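Local coordinates for hydrolase, putative (PDB 2B30), which probably acts as a magnesium-dependent phosphatase of the haloacid dehalogenase superfamily and holds a calcium ion in its metal site, at residues Leu31-Gly36 against His223-Gly228; Tyr96-Ile101 against Ala249-Ala254; Thr109-Thr114 against Ile229-Lys234. All coordinates share one frame; numbering follows the deposited sequence.

Interaction 1: residues Leu31-Gly36 against His223-Gly228; sequences LIDFDG and HDKYTG. With CA (calcium ion), chain E.
The metal-binding Asp33 of the DxDGT signature meets Lys225 here, beside the calcium ion in the presumed active site. Asp33 OD1 lies 2.6 Å from Lys225 NZ. The two side chains cross at about a right angle, and Lys225 touches through NZ, the tip of its chain. CE stays 4.1 Å from Asp33 OD1. Beyond CG the lysine chain is extended, which lets NZ span the gap from the first turn of helix 225-235 to Asp33. With chi1 at 178° the Asp33 carboxylate swings away from the backbone N, toward lysine and metal. The calcium ion is held by both carboxylate oxygens, unequally: Asp33 OD2 is 2.2 Å from it and Asp33 OD1 2.8 Å. Asp35 adds its backbone oxygen, with O 2.3 Å from the calcium ion, and Asp248 completes the protein ligands.

In haloacid dehalogenase phosphatases the first aspartate of DxDGT is the usual nucleophile, and a lysine of the third motif sits beside it. The positions of Asp33 and Lys225 are consistent with those roles. Lys225 NZ also forms a salt bridge with Asp252 and a hydrogen bond to the backbone of Cys67. Asp33 OD2 accepts from Thr37. The lysine rises from a capped helix start. Asp224 is the N-cap, and its OD2 accepts from Tyr226 N at 3.0 Å. That N-H comes from above the carboxylate plane, 71° out of it. Gly228 N closes the first turn on Asp224 O, 3.2 Å away.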
ATOM      1  N   LEU A  31      -2.009  -7.200 -15.641  1.00 34.24           N
ATOM      2  CA  LEU A  31      -0.878  -6.491 -15.063  1.00 35.95           C
ATOM      3  C   LEU A  31       0.316  -7.436 -14.960  1.00 37.79           C
ATOM      4  O   LEU A  31       0.347  -8.325 -14.119  1.00 38.91           O
ATOM      5  CB  LEU A  31      -1.244  -5.948 -13.683  1.00 38.22           C
ATOM      6  CG  LEU A  31      -2.439  -4.984 -13.602  1.00 41.21           C
ATOM      7  CD1 LEU A  31      -2.608  -4.588 -12.165  1.00 43.29           C
ATOM      8  CD2 LEU A  31      -2.305  -3.724 -14.494  1.00 38.16           C
ATOM      9  N   ILE A  32       1.312  -7.220 -15.810  1.00 38.88           N
ATOM     10  CA  ILE A  32       2.371  -8.186 -16.035  1.00 36.65           C
ATOM     11  C   ILE A  32       3.697  -7.593 -15.619  1.00 35.71           C
ATOM     12  O   ILE A  32       4.085  -6.534 -16.118  1.00 37.08           O
ATOM     13  CB  ILE A  32       2.451  -8.537 -17.523  1.00 36.69           C
ATOM     14  CG1 ILE A  32       1.063  -8.926 -18.047  1.00 35.68           C
ATOM     15  CG2 ILE A  32       3.485  -9.649 -17.758  1.00 39.59           C
ATOM     16  CD1 ILE A  32       1.043  -9.279 -19.534  1.00 38.31           C
ATOM     17  N   ASP A  33       4.397  -8.264 -14.713  1.00 33.94           N
ATOM     18  CA  ASP A  33       5.764  -7.858 -14.362  1.00 34.75           C
ATOM     19  C   ASP A  33       6.698  -8.139 -15.537  1.00 33.86           C
ATOM     20  O   ASP A  33       6.436  -9.038 -16.333  1.00 33.58           O
ATOM     21  CB  ASP A  33       6.238  -8.601 -13.114  1.00 35.74           C
ATOM     22  CG  ASP A  33       7.662  -8.259 -12.729  1.00 36.94           C
ATOM     23  OD1 ASP A  33       8.048  -7.065 -12.729  1.00 40.73           O
ATOM     24  OD2 ASP A  33       8.410  -9.200 -12.416  1.00 40.05           O
ATOM     25  N   PHE A  34       7.766  -7.359 -15.661  1.00 34.30           N
ATOM     26  CA  PHE A  34       8.706  -7.547 -16.761  1.00 36.35           C
ATOM     27  C   PHE A  34       9.809  -8.568 -16.414  1.00 37.04           C
ATOM     28  O   PHE A  34       9.673  -9.740 -16.759  1.00 36.98           O
ATOM     29  CB  PHE A  34       9.277  -6.209 -17.258  1.00 35.95           C
ATOM     30  CG  PHE A  34       9.785  -6.262 -18.679  1.00 35.91           C
ATOM     31  CD1 PHE A  34       8.895  -6.408 -19.743  1.00 35.43           C
ATOM     32  CD2 PHE A  34      11.150  -6.169 -18.958  1.00 37.99           C
ATOM     33  CE1 PHE A  34       9.352  -6.468 -21.060  1.00 34.59           C
ATOM     34  CE2 PHE A  34      11.622  -6.218 -20.272  1.00 37.26           C
ATOM     35  CZ  PHE A  34      10.722  -6.370 -21.326  1.00 36.56           C
ATOM     36  N   ASP A  35      10.870  -8.156 -15.723  1.00 37.67           N
ATOM     37  CA  ASP A  35      11.997  -9.062 -15.486  1.00 37.88           C
ATOM     38  C   ASP A  35      11.609 -10.124 -14.497  1.00 39.56           C
ATOM     39  O   ASP A  35      10.951  -9.835 -13.491  1.00 43.10           O
ATOM     40  CB  ASP A  35      13.215  -8.332 -14.933  1.00 38.14           C
ATOM     41  CG  ASP A  35      13.733  -7.302 -15.875  1.00 38.09           C
ATOM     42  OD1 ASP A  35      13.033  -6.278 -16.052  1.00 41.84           O
ATOM     43  OD2 ASP A  35      14.824  -7.518 -16.440  1.00 39.63           O
ATOM     44  N   GLY A  36      12.032 -11.351 -14.775  1.00 39.31           N
ATOM     45  CA  GLY A  36      11.705 -12.486 -13.925  1.00 38.79           C
ATOM     46  C   GLY A  36      10.333 -13.064 -14.208  1.00 37.62           C
ATOM     47  O   GLY A  36      10.017 -14.152 -13.732  1.00 39.91           O
ATOM     48  N   HIS A 223       5.474   5.156  -2.571  1.00 34.16           N
ATOM     49  CA  HIS A 223       5.103   4.675  -3.908  1.00 34.82           C
ATOM     50  C   HIS A 223       5.591   3.259  -4.164  1.00 34.67           C
ATOM     51  O   HIS A 223       6.700   2.886  -3.790  1.00 34.10           O
ATOM     52  CB  HIS A 223       5.665   5.600  -5.000  1.00 36.18           C
ATOM     53  CG  HIS A 223       5.078   6.973  -4.979  1.00 34.10           C
ATOM     54  ND1 HIS A 223       3.832   7.253  -5.491  1.00 34.07           N
ATOM     55  CD2 HIS A 223       5.548   8.135  -4.470  1.00 32.46           C
ATOM     56  CE1 HIS A 223       3.562   8.533  -5.305  1.00 34.28           C
ATOM     57  NE2 HIS A 223       4.587   9.091  -4.690  1.00 33.82           N
ATOM     58  N   ASP A 224       4.743   2.469  -4.803  1.00 35.57           N
ATOM     59  CA  ASP A 224       5.161   1.195  -5.369  1.00 37.44           C
ATOM     60  C   ASP A 224       4.291   0.895  -6.603  1.00 35.84           C
ATOM     61  O   ASP A 224       3.525   1.757  -7.047  1.00 34.23           O
ATOM     62  CB  ASP A 224       5.079   0.087  -4.326  1.00 37.82           C
ATOM     63  CG  ASP A 224       3.667  -0.274  -3.995  1.00 43.81           C
ATOM     64  OD1 ASP A 224       2.960   0.598  -3.439  1.00 48.51           O
ATOM     65  OD2 ASP A 224       3.257  -1.417  -4.309  1.00 46.05           O
ATOM     66  N   LYS A 225       4.431  -0.302  -7.168  1.00 34.48           N
ATOM     67  CA  LYS A 225       3.630  -0.693  -8.325  1.00 33.82           C
ATOM     68  C   LYS A 225       2.138  -0.593  -8.017  1.00 32.61           C
ATOM     69  O   LYS A 225       1.375  -0.079  -8.834  1.00 34.55           O
ATOM     70  CB  LYS A 225       3.988  -2.108  -8.798  1.00 34.17           C
ATOM     71  CG  LYS A 225       5.353  -2.213  -9.487  1.00 35.13           C
ATOM     72  CD  LYS A 225       5.584  -3.613 -10.064  1.00 35.43           C
ATOM     73  CE  LYS A 225       7.064  -3.896 -10.307  1.00 33.92           C
ATOM     74  NZ  LYS A 225       7.280  -5.102 -11.158  1.00 29.81           N
ATOM     75  N   TYR A 226       1.731  -1.044  -6.832  1.00 31.31           N
ATOM     76  CA  TYR A 226       0.312  -1.022  -6.438  1.00 31.87           C
ATOM     77  C   TYR A 226      -0.324   0.388  -6.437  1.00 30.28           C
ATOM     78  O   TYR A 226      -1.427   0.567  -6.960  1.00 28.63           O
ATOM     79  CB  TYR A 226       0.113  -1.699  -5.070  1.00 33.00           C
ATOM     80  CG  TYR A 226      -1.345  -1.783  -4.627  1.00 34.12           C
ATOM     81  CD1 TYR A 226      -2.276  -2.484  -5.381  1.00 34.13           C
ATOM     82  CD2 TYR A 226      -1.785  -1.171  -3.435  1.00 36.11           C
ATOM     83  CE1 TYR A 226      -3.613  -2.567  -4.982  1.00 37.07           C
ATOM     84  CE2 TYR A 226      -3.127  -1.254  -3.022  1.00 32.68           C
ATOM     85  CZ  TYR A 226      -4.029  -1.946  -3.806  1.00 33.54           C
ATOM     86  OH  TYR A 226      -5.344  -2.040  -3.433  1.00 31.00           O
ATOM     87  N   THR A 227       0.360   1.374  -5.855  1.00 28.11           N
ATOM     88  CA  THR A 227      -0.194   2.732  -5.767  1.00 25.96           C
ATOM     89  C   THR A 227      -0.251   3.382  -7.125  1.00 26.43           C
ATOM     90  O   THR A 227      -1.157   4.173  -7.387  1.00 27.70           O
ATOM     91  CB  THR A 227       0.626   3.659  -4.881  1.00 24.01           C
ATOM     92  OG1 THR A 227       1.955   3.800  -5.413  1.00 26.49           O
ATOM     93  CG2 THR A 227       0.664   3.145  -3.477  1.00 21.94           C
ATOM     94  N   GLY A 228       0.733   3.066  -7.968  1.00 26.16           N
ATOM     95  CA  GLY A 228       0.745   3.516  -9.366  1.00 26.30           C
ATOM     96  C   GLY A 228      -0.381   2.879 -10.160  1.00 27.40           C
ATOM     97  O   GLY A 228      -1.114   3.574 -10.863  1.00 25.65           O
TER
HETATM   98 CA    CA E 302      10.376  -8.383 -11.777  1.00 42.93          CA

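Interaction 2: residues Tyr96-Ile101 against Ala249-Ala254; sequences YINGTI and AENDIA
Asn98 and Asn251 join two loops of the haloacid dehalogenase core through one side-chain hydrogen bond. Asn98 sits in the hairpin loop between strands 94-96 and 101-103. Asn251 belongs to the GDxxND signature, the fourth motif of the family, just before helix 253-257. These two residues make the whole contact. Asn251 ND2 donates to Asn98 OD1 over 3.0 Å, with an N-H...O angle of 160°. The acceptor lies close to the amide plane of Asn251, while the donor is somewhat tilted from the carbonyl plane of Asn98. The two amides are turned 75° against each other, and the side chains cross at about a right angle. Asn251 CG stands between its backbone N and carbonyl carbon (chi1 66°), which sends the amide across to the hairpin loop.

Asn98 ND2 makes a weak hydrogen bond to Glu217, and both asparagines touch Phe209. Those two residues lie on strands of the six-stranded sheet that forms the cap, so the pair sits where core and cap meet. The side chain of Asn251 comes to about 4 Å from the calcium ion without being one of its ligands in this model.

Bonds within each loop hold its shape. Tyr96 and Ile101 close the hairpin as a hydrogen-bonded pair, with Tyr96 N 2.7 Å from Ile101 O. In the other loop, Asp252 OD2 uses its anti lone pair to accept from Ala249 N at 3.0 Å.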
ATOM      1  N   TYR A  96       5.547   2.389 -14.545  1.00 30.88           N
ATOM      2  CA  TYR A  96       6.978   2.307 -14.702  1.00 31.32           C
ATOM      3  C   TYR A  96       7.679   2.902 -13.503  1.00 32.60           C
ATOM      4  O   TYR A  96       7.085   3.677 -12.757  1.00 35.09           O
ATOM      5  CB  TYR A  96       7.376   3.031 -15.973  1.00 30.97           C
ATOM      6  CG  TYR A  96       6.728   2.428 -17.185  1.00 32.79           C
ATOM      7  CD1 TYR A  96       7.121   1.186 -17.641  1.00 35.53           C
ATOM      8  CD2 TYR A  96       5.699   3.085 -17.870  1.00 35.66           C
ATOM      9  CE1 TYR A  96       6.535   0.612 -18.755  1.00 34.16           C
ATOM     10  CE2 TYR A  96       5.102   2.511 -18.990  1.00 32.35           C
ATOM     11  CZ  TYR A  96       5.534   1.275 -19.418  1.00 31.00           C
ATOM     12  OH  TYR A  96       4.983   0.675 -20.506  1.00 31.80           O
ATOM     13  N   ILE A  97       8.940   2.512 -13.314  1.00 32.34           N
ATOM     14  CA  ILE A  97       9.771   3.029 -12.231  1.00 33.70           C
ATOM     15  C   ILE A  97       9.057   2.863 -10.890  1.00 32.43           C
ATOM     16  O   ILE A  97       8.901   3.811 -10.122  1.00 30.12           O
ATOM     17  CB  ILE A  97      10.186   4.512 -12.463  1.00 34.36           C
ATOM     18  CG1 ILE A  97      10.697   4.703 -13.901  1.00 35.36           C
ATOM     19  CG2 ILE A  97      11.271   4.941 -11.438  1.00 32.70           C
ATOM     20  CD1 ILE A  97      11.500   5.993 -14.100  1.00 36.44           C
ATOM     21  N   ASN A  98       8.612   1.637 -10.648  1.00 32.24           N
ATOM     22  CA  ASN A  98       7.993   1.241  -9.396  1.00 32.99           C
ATOM     23  C   ASN A  98       6.829   2.123  -8.974  1.00 32.52           C
ATOM     24  O   ASN A  98       6.610   2.365  -7.781  1.00 32.23           O
ATOM     25  CB  ASN A  98       9.060   1.107  -8.297  1.00 33.24           C
ATOM     26  CG  ASN A  98       9.916  -0.130  -8.490  1.00 32.19           C
ATOM     27  OD1 ASN A  98       9.524  -1.037  -9.235  1.00 28.05           O
ATOM     28  ND2 ASN A  98      11.072  -0.184  -7.823  1.00 27.66           N
ATOM     29  N   GLY A  99       6.070   2.582  -9.964  1.00 30.33           N
ATOM     30  CA  GLY A  99       4.833   3.297  -9.695  1.00 30.23           C
ATOM     31  C   GLY A  99       4.938   4.800  -9.644  1.00 29.83           C
ATOM     32  O   GLY A  99       3.927   5.469  -9.407  1.00 27.09           O
ATOM     33  N   THR A 100       6.137   5.328  -9.891  1.00 29.82           N
ATOM     34  CA  THR A 100       6.366   6.768  -9.881  1.00 31.43           C
ATOM     35  C   THR A 100       6.128   7.405 -11.266  1.00 32.45           C
ATOM     36  O   THR A 100       5.996   8.632 -11.378  1.00 33.89           O
ATOM     37  CB  THR A 100       7.779   7.103  -9.358  1.00 30.90           C
ATOM     38  OG1 THR A 100       8.760   6.412 -10.134  1.00 34.29           O
ATOM     39  CG2 THR A 100       7.922   6.673  -7.918  1.00 30.48           C
ATOM     40  N   ILE A 101       6.057   6.585 -12.312  1.00 31.49           N
ATOM     41  CA  ILE A 101       5.645   7.074 -13.629  1.00 33.98           C
ATOM     42  C   ILE A 101       4.534   6.192 -14.190  1.00 34.30           C
ATOM     43  O   ILE A 101       4.690   4.978 -14.271  1.00 35.65           O
ATOM     44  CB  ILE A 101       6.822   7.152 -14.643  1.00 32.25           C
ATOM     45  CG1 ILE A 101       7.857   8.156 -14.165  1.00 34.46           C
ATOM     46  CG2 ILE A 101       6.324   7.587 -16.037  1.00 30.70           C
ATOM     47  CD1 ILE A 101       9.132   8.161 -14.988  1.00 36.65           C
ATOM     48  N   ALA A 249       9.165 -10.780  -7.488  1.00 39.93           N
ATOM     49  CA  ALA A 249      10.182 -10.216  -6.606  1.00 38.70           C
ATOM     50  C   ALA A 249       9.605  -9.294  -5.515  1.00 40.60           C
ATOM     51  O   ALA A 249       8.385  -9.152  -5.369  1.00 38.98           O
ATOM     52  CB  ALA A 249      11.204  -9.472  -7.454  1.00 37.13           C
ATOM     53  N   GLU A 250      10.503  -8.672  -4.755  1.00 41.46           N
ATOM     54  CA  GLU A 250      10.136  -7.775  -3.665  1.00 44.17           C
ATOM     55  C   GLU A 250       9.245  -6.599  -4.103  1.00 43.92           C
ATOM     56  O   GLU A 250       8.297  -6.230  -3.393  1.00 45.85           O
ATOM     57  CB  GLU A 250      11.401  -7.240  -2.988  1.00 45.00           C
ATOM     58  CG  GLU A 250      11.175  -6.652  -1.613  1.00 47.68           C
ATOM     59  CD  GLU A 250      12.472  -6.220  -0.952  1.00 50.45           C
ATOM     60  OE1 GLU A 250      13.187  -5.360  -1.520  1.00 51.88           O
ATOM     61  OE2 GLU A 250      12.776  -6.744   0.144  1.00 59.24           O
ATOM     62  N   ASN A 251       9.539  -6.016  -5.265  1.00 41.06           N
ATOM     63  CA  ASN A 251       8.767  -4.868  -5.757  1.00 38.14           C
ATOM     64  C   ASN A 251       7.415  -5.242  -6.390  1.00 38.08           C
ATOM     65  O   ASN A 251       6.708  -4.369  -6.915  1.00 37.59           O
ATOM     66  CB  ASN A 251       9.608  -4.016  -6.725  1.00 37.79           C
ATOM     67  CG  ASN A 251       9.949  -4.739  -8.000  1.00 32.88           C
ATOM     68  OD1 ASN A 251       9.979  -5.967  -8.046  1.00 35.42           O
ATOM     69  ND2 ASN A 251      10.201  -3.979  -9.049  1.00 27.76           N
ATOM     70  N   ASP A 252       7.061  -6.530  -6.340  1.00 37.13           N
ATOM     71  CA  ASP A 252       5.751  -7.015  -6.797  1.00 36.00           C
ATOM     72  C   ASP A 252       4.808  -7.356  -5.632  1.00 32.79           C
ATOM     73  O   ASP A 252       3.628  -7.586  -5.840  1.00 33.92           O
ATOM     74  CB  ASP A 252       5.915  -8.281  -7.660  1.00 36.90           C
ATOM     75  CG  ASP A 252       6.725  -8.047  -8.913  1.00 40.55           C
ATOM     76  OD1 ASP A 252       6.389  -7.121  -9.680  1.00 46.86           O
ATOM     77  OD2 ASP A 252       7.695  -8.805  -9.142  1.00 47.40           O
ATOM     78  N   ILE A 253       5.324  -7.414  -4.417  1.00 31.26           N
ATOM     79  CA  ILE A 253       4.572  -7.991  -3.298  1.00 33.45           C
ATOM     80  C   ILE A 253       3.270  -7.259  -2.956  1.00 32.71           C
ATOM     81  O   ILE A 253       2.261  -7.895  -2.629  1.00 33.23           O
ATOM     82  CB  ILE A 253       5.455  -8.080  -2.028  1.00 34.19           C
ATOM     83  CG1 ILE A 253       6.564  -9.108  -2.231  1.00 33.00           C
ATOM     84  CG2 ILE A 253       4.624  -8.437  -0.793  1.00 35.42           C
ATOM     85  CD1 ILE A 253       7.703  -8.861  -1.317  1.00 36.84           C
ATOM     86  N   ALA A 254       3.287  -5.934  -3.019  1.00 33.98           N
ATOM     87  CA  ALA A 254       2.095  -5.156  -2.695  1.00 36.13           C
ATOM     88  C   ALA A 254       1.006  -5.360  -3.723  1.00 36.76           C
ATOM     89  O   ALA A 254      -0.160  -5.312  -3.370  1.00 39.46           O
ATOM     90  CB  ALA A 254       2.410  -3.691  -2.578  1.00 37.50           C
TER

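Interaction 3: residues Thr109-Thr114 against Ile229-Lys234; sequences TLLDET and INYLLK
A classic beta bulge puts Leu110 and Leu111 together opposite Val102, and both leucines point at helix 225-235, where they meet Tyr231 and Leu232. The bulge interrupts strand 109-112, the outermost strand at this side of the eight-stranded core sheet. It lets two consecutive residues face the same helix.

The contact is apolar, with no hydrogen bond across it. Leu110 reaches the helix with one methyl: CD1 is 3.9 Å from Leu232 CD2, and the two side chains cross at about a right angle. The same CD1 lies 4.3 Å from Tyr231 CB. Leu111 takes the far part of the ring. A chi1 of -165° lays the leucine branch beside its carbonyl carbon, with both methyls near the tyrosine. CD2 is 4.0 Å from Tyr231 CE2, and CD1 is 3.6 Å from Tyr231 OH. The approach to the ring is oblique.

Tyr231 also reaches beyond this chain, as its OH is hydrogen-bonded to Lys234 of the second subunit. On its inner side the helix rests on the sheet, with Leu232 against Ser65. The backbone of the bulge takes part too: Leu110 O stands 4.0 Å from Tyr231 CE1.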
ATOM      1  N   THR A 109       0.531  11.491 -19.112  1.00 32.39           N
ATOM      2  CA  THR A 109       1.290  11.316 -17.888  1.00 31.25           C
ATOM      3  C   THR A 109       0.347  11.472 -16.703  1.00 32.11           C
ATOM      4  O   THR A 109      -0.027  12.593 -16.317  1.00 34.17           O
ATOM      5  CB  THR A 109       2.428  12.344 -17.776  1.00 29.14           C
ATOM      6  OG1 THR A 109       3.348  12.159 -18.850  1.00 29.46           O
ATOM      7  CG2 THR A 109       3.176  12.171 -16.476  1.00 31.72           C
ATOM      8  N   LEU A 110      -0.051  10.338 -16.147  1.00 31.94           N
ATOM      9  CA  LEU A 110      -0.907  10.327 -14.974  1.00 33.07           C
ATOM     10  C   LEU A 110      -0.086  10.633 -13.729  1.00 32.30           C
ATOM     11  O   LEU A 110      -0.601  11.149 -12.754  1.00 33.63           O
ATOM     12  CB  LEU A 110      -1.629   8.977 -14.839  1.00 32.77           C
ATOM     13  CG  LEU A 110      -2.723   8.667 -15.873  1.00 32.00           C
ATOM     14  CD1 LEU A 110      -3.285   7.241 -15.721  1.00 31.23           C
ATOM     15  CD2 LEU A 110      -3.829   9.664 -15.736  1.00 32.56           C
ATOM     16  N   LEU A 111       1.201  10.337 -13.772  1.00 33.98           N
ATOM     17  CA  LEU A 111       2.039  10.476 -12.596  1.00 33.05           C
ATOM     18  C   LEU A 111       3.494  10.444 -12.992  1.00 32.88           C
ATOM     19  O   LEU A 111       3.932   9.538 -13.711  1.00 30.03           O
ATOM     20  CB  LEU A 111       1.763   9.324 -11.627  1.00 32.70           C
ATOM     21  CG  LEU A 111       2.305   9.522 -10.211  1.00 32.92           C
ATOM     22  CD1 LEU A 111       1.544  10.617  -9.447  1.00 28.04           C
ATOM     23  CD2 LEU A 111       2.233   8.193  -9.461  1.00 34.31           C
ATOM     24  N   ASP A 112       4.220  11.454 -12.529  1.00 33.80           N
ATOM     25  CA  ASP A 112       5.669  11.524 -12.636  1.00 35.31           C
ATOM     26  C   ASP A 112       6.186  12.000 -11.286  1.00 35.32           C
ATOM     27  O   ASP A 112       6.362  13.196 -11.077  1.00 35.26           O
ATOM     28  CB  ASP A 112       6.082  12.498 -13.748  1.00 36.59           C
ATOM     29  CG  ASP A 112       7.605  12.517 -14.005  1.00 42.60           C
ATOM     30  OD1 ASP A 112       8.393  12.064 -13.140  1.00 45.42           O
ATOM     31  OD2 ASP A 112       8.011  12.990 -15.089  1.00 43.46           O
ATOM     32  N   GLU A 113       6.408  11.076 -10.355  1.00 35.69           N
ATOM     33  CA  GLU A 113       6.894  11.466  -9.029  1.00 38.04           C
ATOM     34  C   GLU A 113       8.412  11.378  -8.915  1.00 37.59           C
ATOM     35  O   GLU A 113       8.998  10.332  -9.175  1.00 37.84           O
ATOM     36  CB  GLU A 113       6.231  10.632  -7.933  1.00 38.82           C
ATOM     37  CG  GLU A 113       4.749  10.965  -7.738  1.00 42.18           C
ATOM     38  CD  GLU A 113       4.506  12.421  -7.383  1.00 41.93           C
ATOM     39  OE1 GLU A 113       4.825  12.814  -6.242  1.00 43.11           O
ATOM     40  OE2 GLU A 113       4.001  13.170  -8.248  1.00 41.10           O
ATOM     41  N   THR A 114       9.038  12.484  -8.521  1.00 37.37           N
ATOM     42  CA  THR A 114      10.479  12.516  -8.279  1.00 37.05           C
ATOM     43  C   THR A 114      10.784  12.651  -6.795  1.00 35.77           C
ATOM     44  O   THR A 114       9.988  13.208  -6.031  1.00 35.71           O
ATOM     45  CB  THR A 114      11.140  13.693  -8.982  1.00 36.45           C
ATOM     46  OG1 THR A 114      10.537  14.909  -8.523  1.00 37.34           O
ATOM     47  CG2 THR A 114      10.991  13.561 -10.489  1.00 36.84           C
ATOM     48  N   ILE A 229      -0.521   1.556 -10.035  1.00 27.39           N
ATOM     49  CA  ILE A 229      -1.623   0.812 -10.658  1.00 29.64           C
ATOM     50  C   ILE A 229      -2.996   1.407 -10.351  1.00 30.27           C
ATOM     51  O   ILE A 229      -3.887   1.352 -11.195  1.00 27.98           O
ATOM     52  CB  ILE A 229      -1.632  -0.681 -10.195  1.00 32.50           C
ATOM     53  CG1 ILE A 229      -0.624  -1.510 -11.000  1.00 31.52           C
ATOM     54  CG2 ILE A 229      -3.035  -1.313 -10.318  1.00 32.74           C
ATOM     55  CD1 ILE A 229      -0.207  -2.802 -10.310  1.00 30.08           C
ATOM     56  N   ASN A 230      -3.171   1.951  -9.144  1.00 32.73           N
ATOM     57  CA  ASN A 230      -4.462   2.502  -8.728  1.00 34.62           C
ATOM     58  C   ASN A 230      -4.893   3.701  -9.571  1.00 35.18           C
ATOM     59  O   ASN A 230      -6.090   3.939  -9.741  1.00 33.89           O
ATOM     60  CB  ASN A 230      -4.472   2.846  -7.233  1.00 35.97           C
ATOM     61  CG  ASN A 230      -4.661   1.598  -6.326  1.00 45.21           C
ATOM     62  OD1 ASN A 230      -4.914   0.482  -6.815  1.00 48.10           O
ATOM     63  ND2 ASN A 230      -4.536   1.795  -4.995  1.00 44.60           N
ATOM     64  N   TYR A 231      -3.927   4.442 -10.113  1.00 35.92           N
ATOM     65  CA  TYR A 231      -4.248   5.509 -11.068  1.00 36.80           C
ATOM     66  C   TYR A 231      -4.975   4.960 -12.283  1.00 36.47           C
ATOM     67  O   TYR A 231      -5.928   5.588 -12.764  1.00 37.36           O
ATOM     68  CB  TYR A 231      -2.999   6.293 -11.507  1.00 37.49           C
ATOM     69  CG  TYR A 231      -2.593   7.317 -10.480  1.00 37.85           C
ATOM     70  CD1 TYR A 231      -2.910   8.661 -10.639  1.00 33.79           C
ATOM     71  CD2 TYR A 231      -1.928   6.927  -9.324  1.00 37.41           C
ATOM     72  CE1 TYR A 231      -2.565   9.582  -9.682  1.00 35.15           C
ATOM     73  CE2 TYR A 231      -1.577   7.839  -8.371  1.00 39.07           C
ATOM     74  CZ  TYR A 231      -1.897   9.166  -8.547  1.00 38.47           C
ATOM     75  OH  TYR A 231      -1.523  10.058  -7.569  1.00 41.00           O
ATOM     76  N   LEU A 232      -4.533   3.795 -12.771  1.00 35.81           N
ATOM     77  CA  LEU A 232      -5.161   3.139 -13.929  1.00 33.99           C
ATOM     78  C   LEU A 232      -6.539   2.586 -13.587  1.00 33.84           C
ATOM     79  O   LEU A 232      -7.465   2.656 -14.394  1.00 35.09           O
ATOM     80  CB  LEU A 232      -4.280   2.016 -14.466  1.00 33.20           C
ATOM     81  CG  LEU A 232      -2.991   2.440 -15.169  1.00 33.48           C
ATOM     82  CD1 LEU A 232      -2.252   1.203 -15.687  1.00 32.79           C
ATOM     83  CD2 LEU A 232      -3.281   3.414 -16.305  1.00 33.42           C
ATOM     84  N   LEU A 233      -6.679   2.055 -12.380  1.00 33.70           N
ATOM     85  CA  LEU A 233      -7.978   1.564 -11.922  1.00 34.44           C
ATOM     86  C   LEU A 233      -8.997   2.704 -11.850  1.00 33.86           C
ATOM     87  O   LEU A 233     -10.135   2.548 -12.287  1.00 30.66           O
ATOM     88  CB  LEU A 233      -7.851   0.885 -10.555  1.00 33.91           C
ATOM     89  CG  LEU A 233      -6.801  -0.222 -10.432  1.00 34.37           C
ATOM     90  CD1 LEU A 233      -6.943  -0.912  -9.095  1.00 34.87           C
ATOM     91  CD2 LEU A 233      -6.883  -1.226 -11.570  1.00 33.94           C
ATOM     92  N   LYS A 234      -8.569   3.838 -11.298  1.00 35.03           N
ATOM     93  CA  LYS A 234      -9.425   5.009 -11.156  1.00 37.73           C
ATOM     94  C   LYS A 234      -9.730   5.634 -12.512  1.00 37.29           C
ATOM     95  O   LYS A 234     -10.880   5.972 -12.796  1.00 36.22           O
ATOM     96  CB  LYS A 234      -8.781   6.045 -10.226  1.00 38.91           C
ATOM     97  CG  LYS A 234      -8.863   5.671  -8.751  1.00 43.89           C
ATOM     98  CD  LYS A 234     -10.199   6.082  -8.138  1.00 49.72           C
ATOM     99  CE  LYS A 234     -10.175   7.543  -7.695  1.00 54.25           C
ATOM    100  NZ  LYS A 234     -11.513   8.065  -7.294  1.00 54.32           N
TER

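Interactions 1 and 2 lie side by side near the centre of the chain, with centres about 4 Å apart. Both are small and polar. Interaction 1 is buried and contains two calcium ligands; interaction 2 is partly buried, next to the site. Lys225 NZ of interaction 1 forms a salt bridge with Asp252 OD1 of interaction 2 at 2.7 Å. Interaction 3, larger, apolar and partly buried, lies about 12 Å from each, toward the sheet edge. Helix 225-235 serves interactions 1 and 3, and both its segments touch the second subunit. Interactions 2 and 3 meet where the hairpin loop lies beside the chain after the edge strand: Thr100 O and Glu113 N form a probable hydrogen bond.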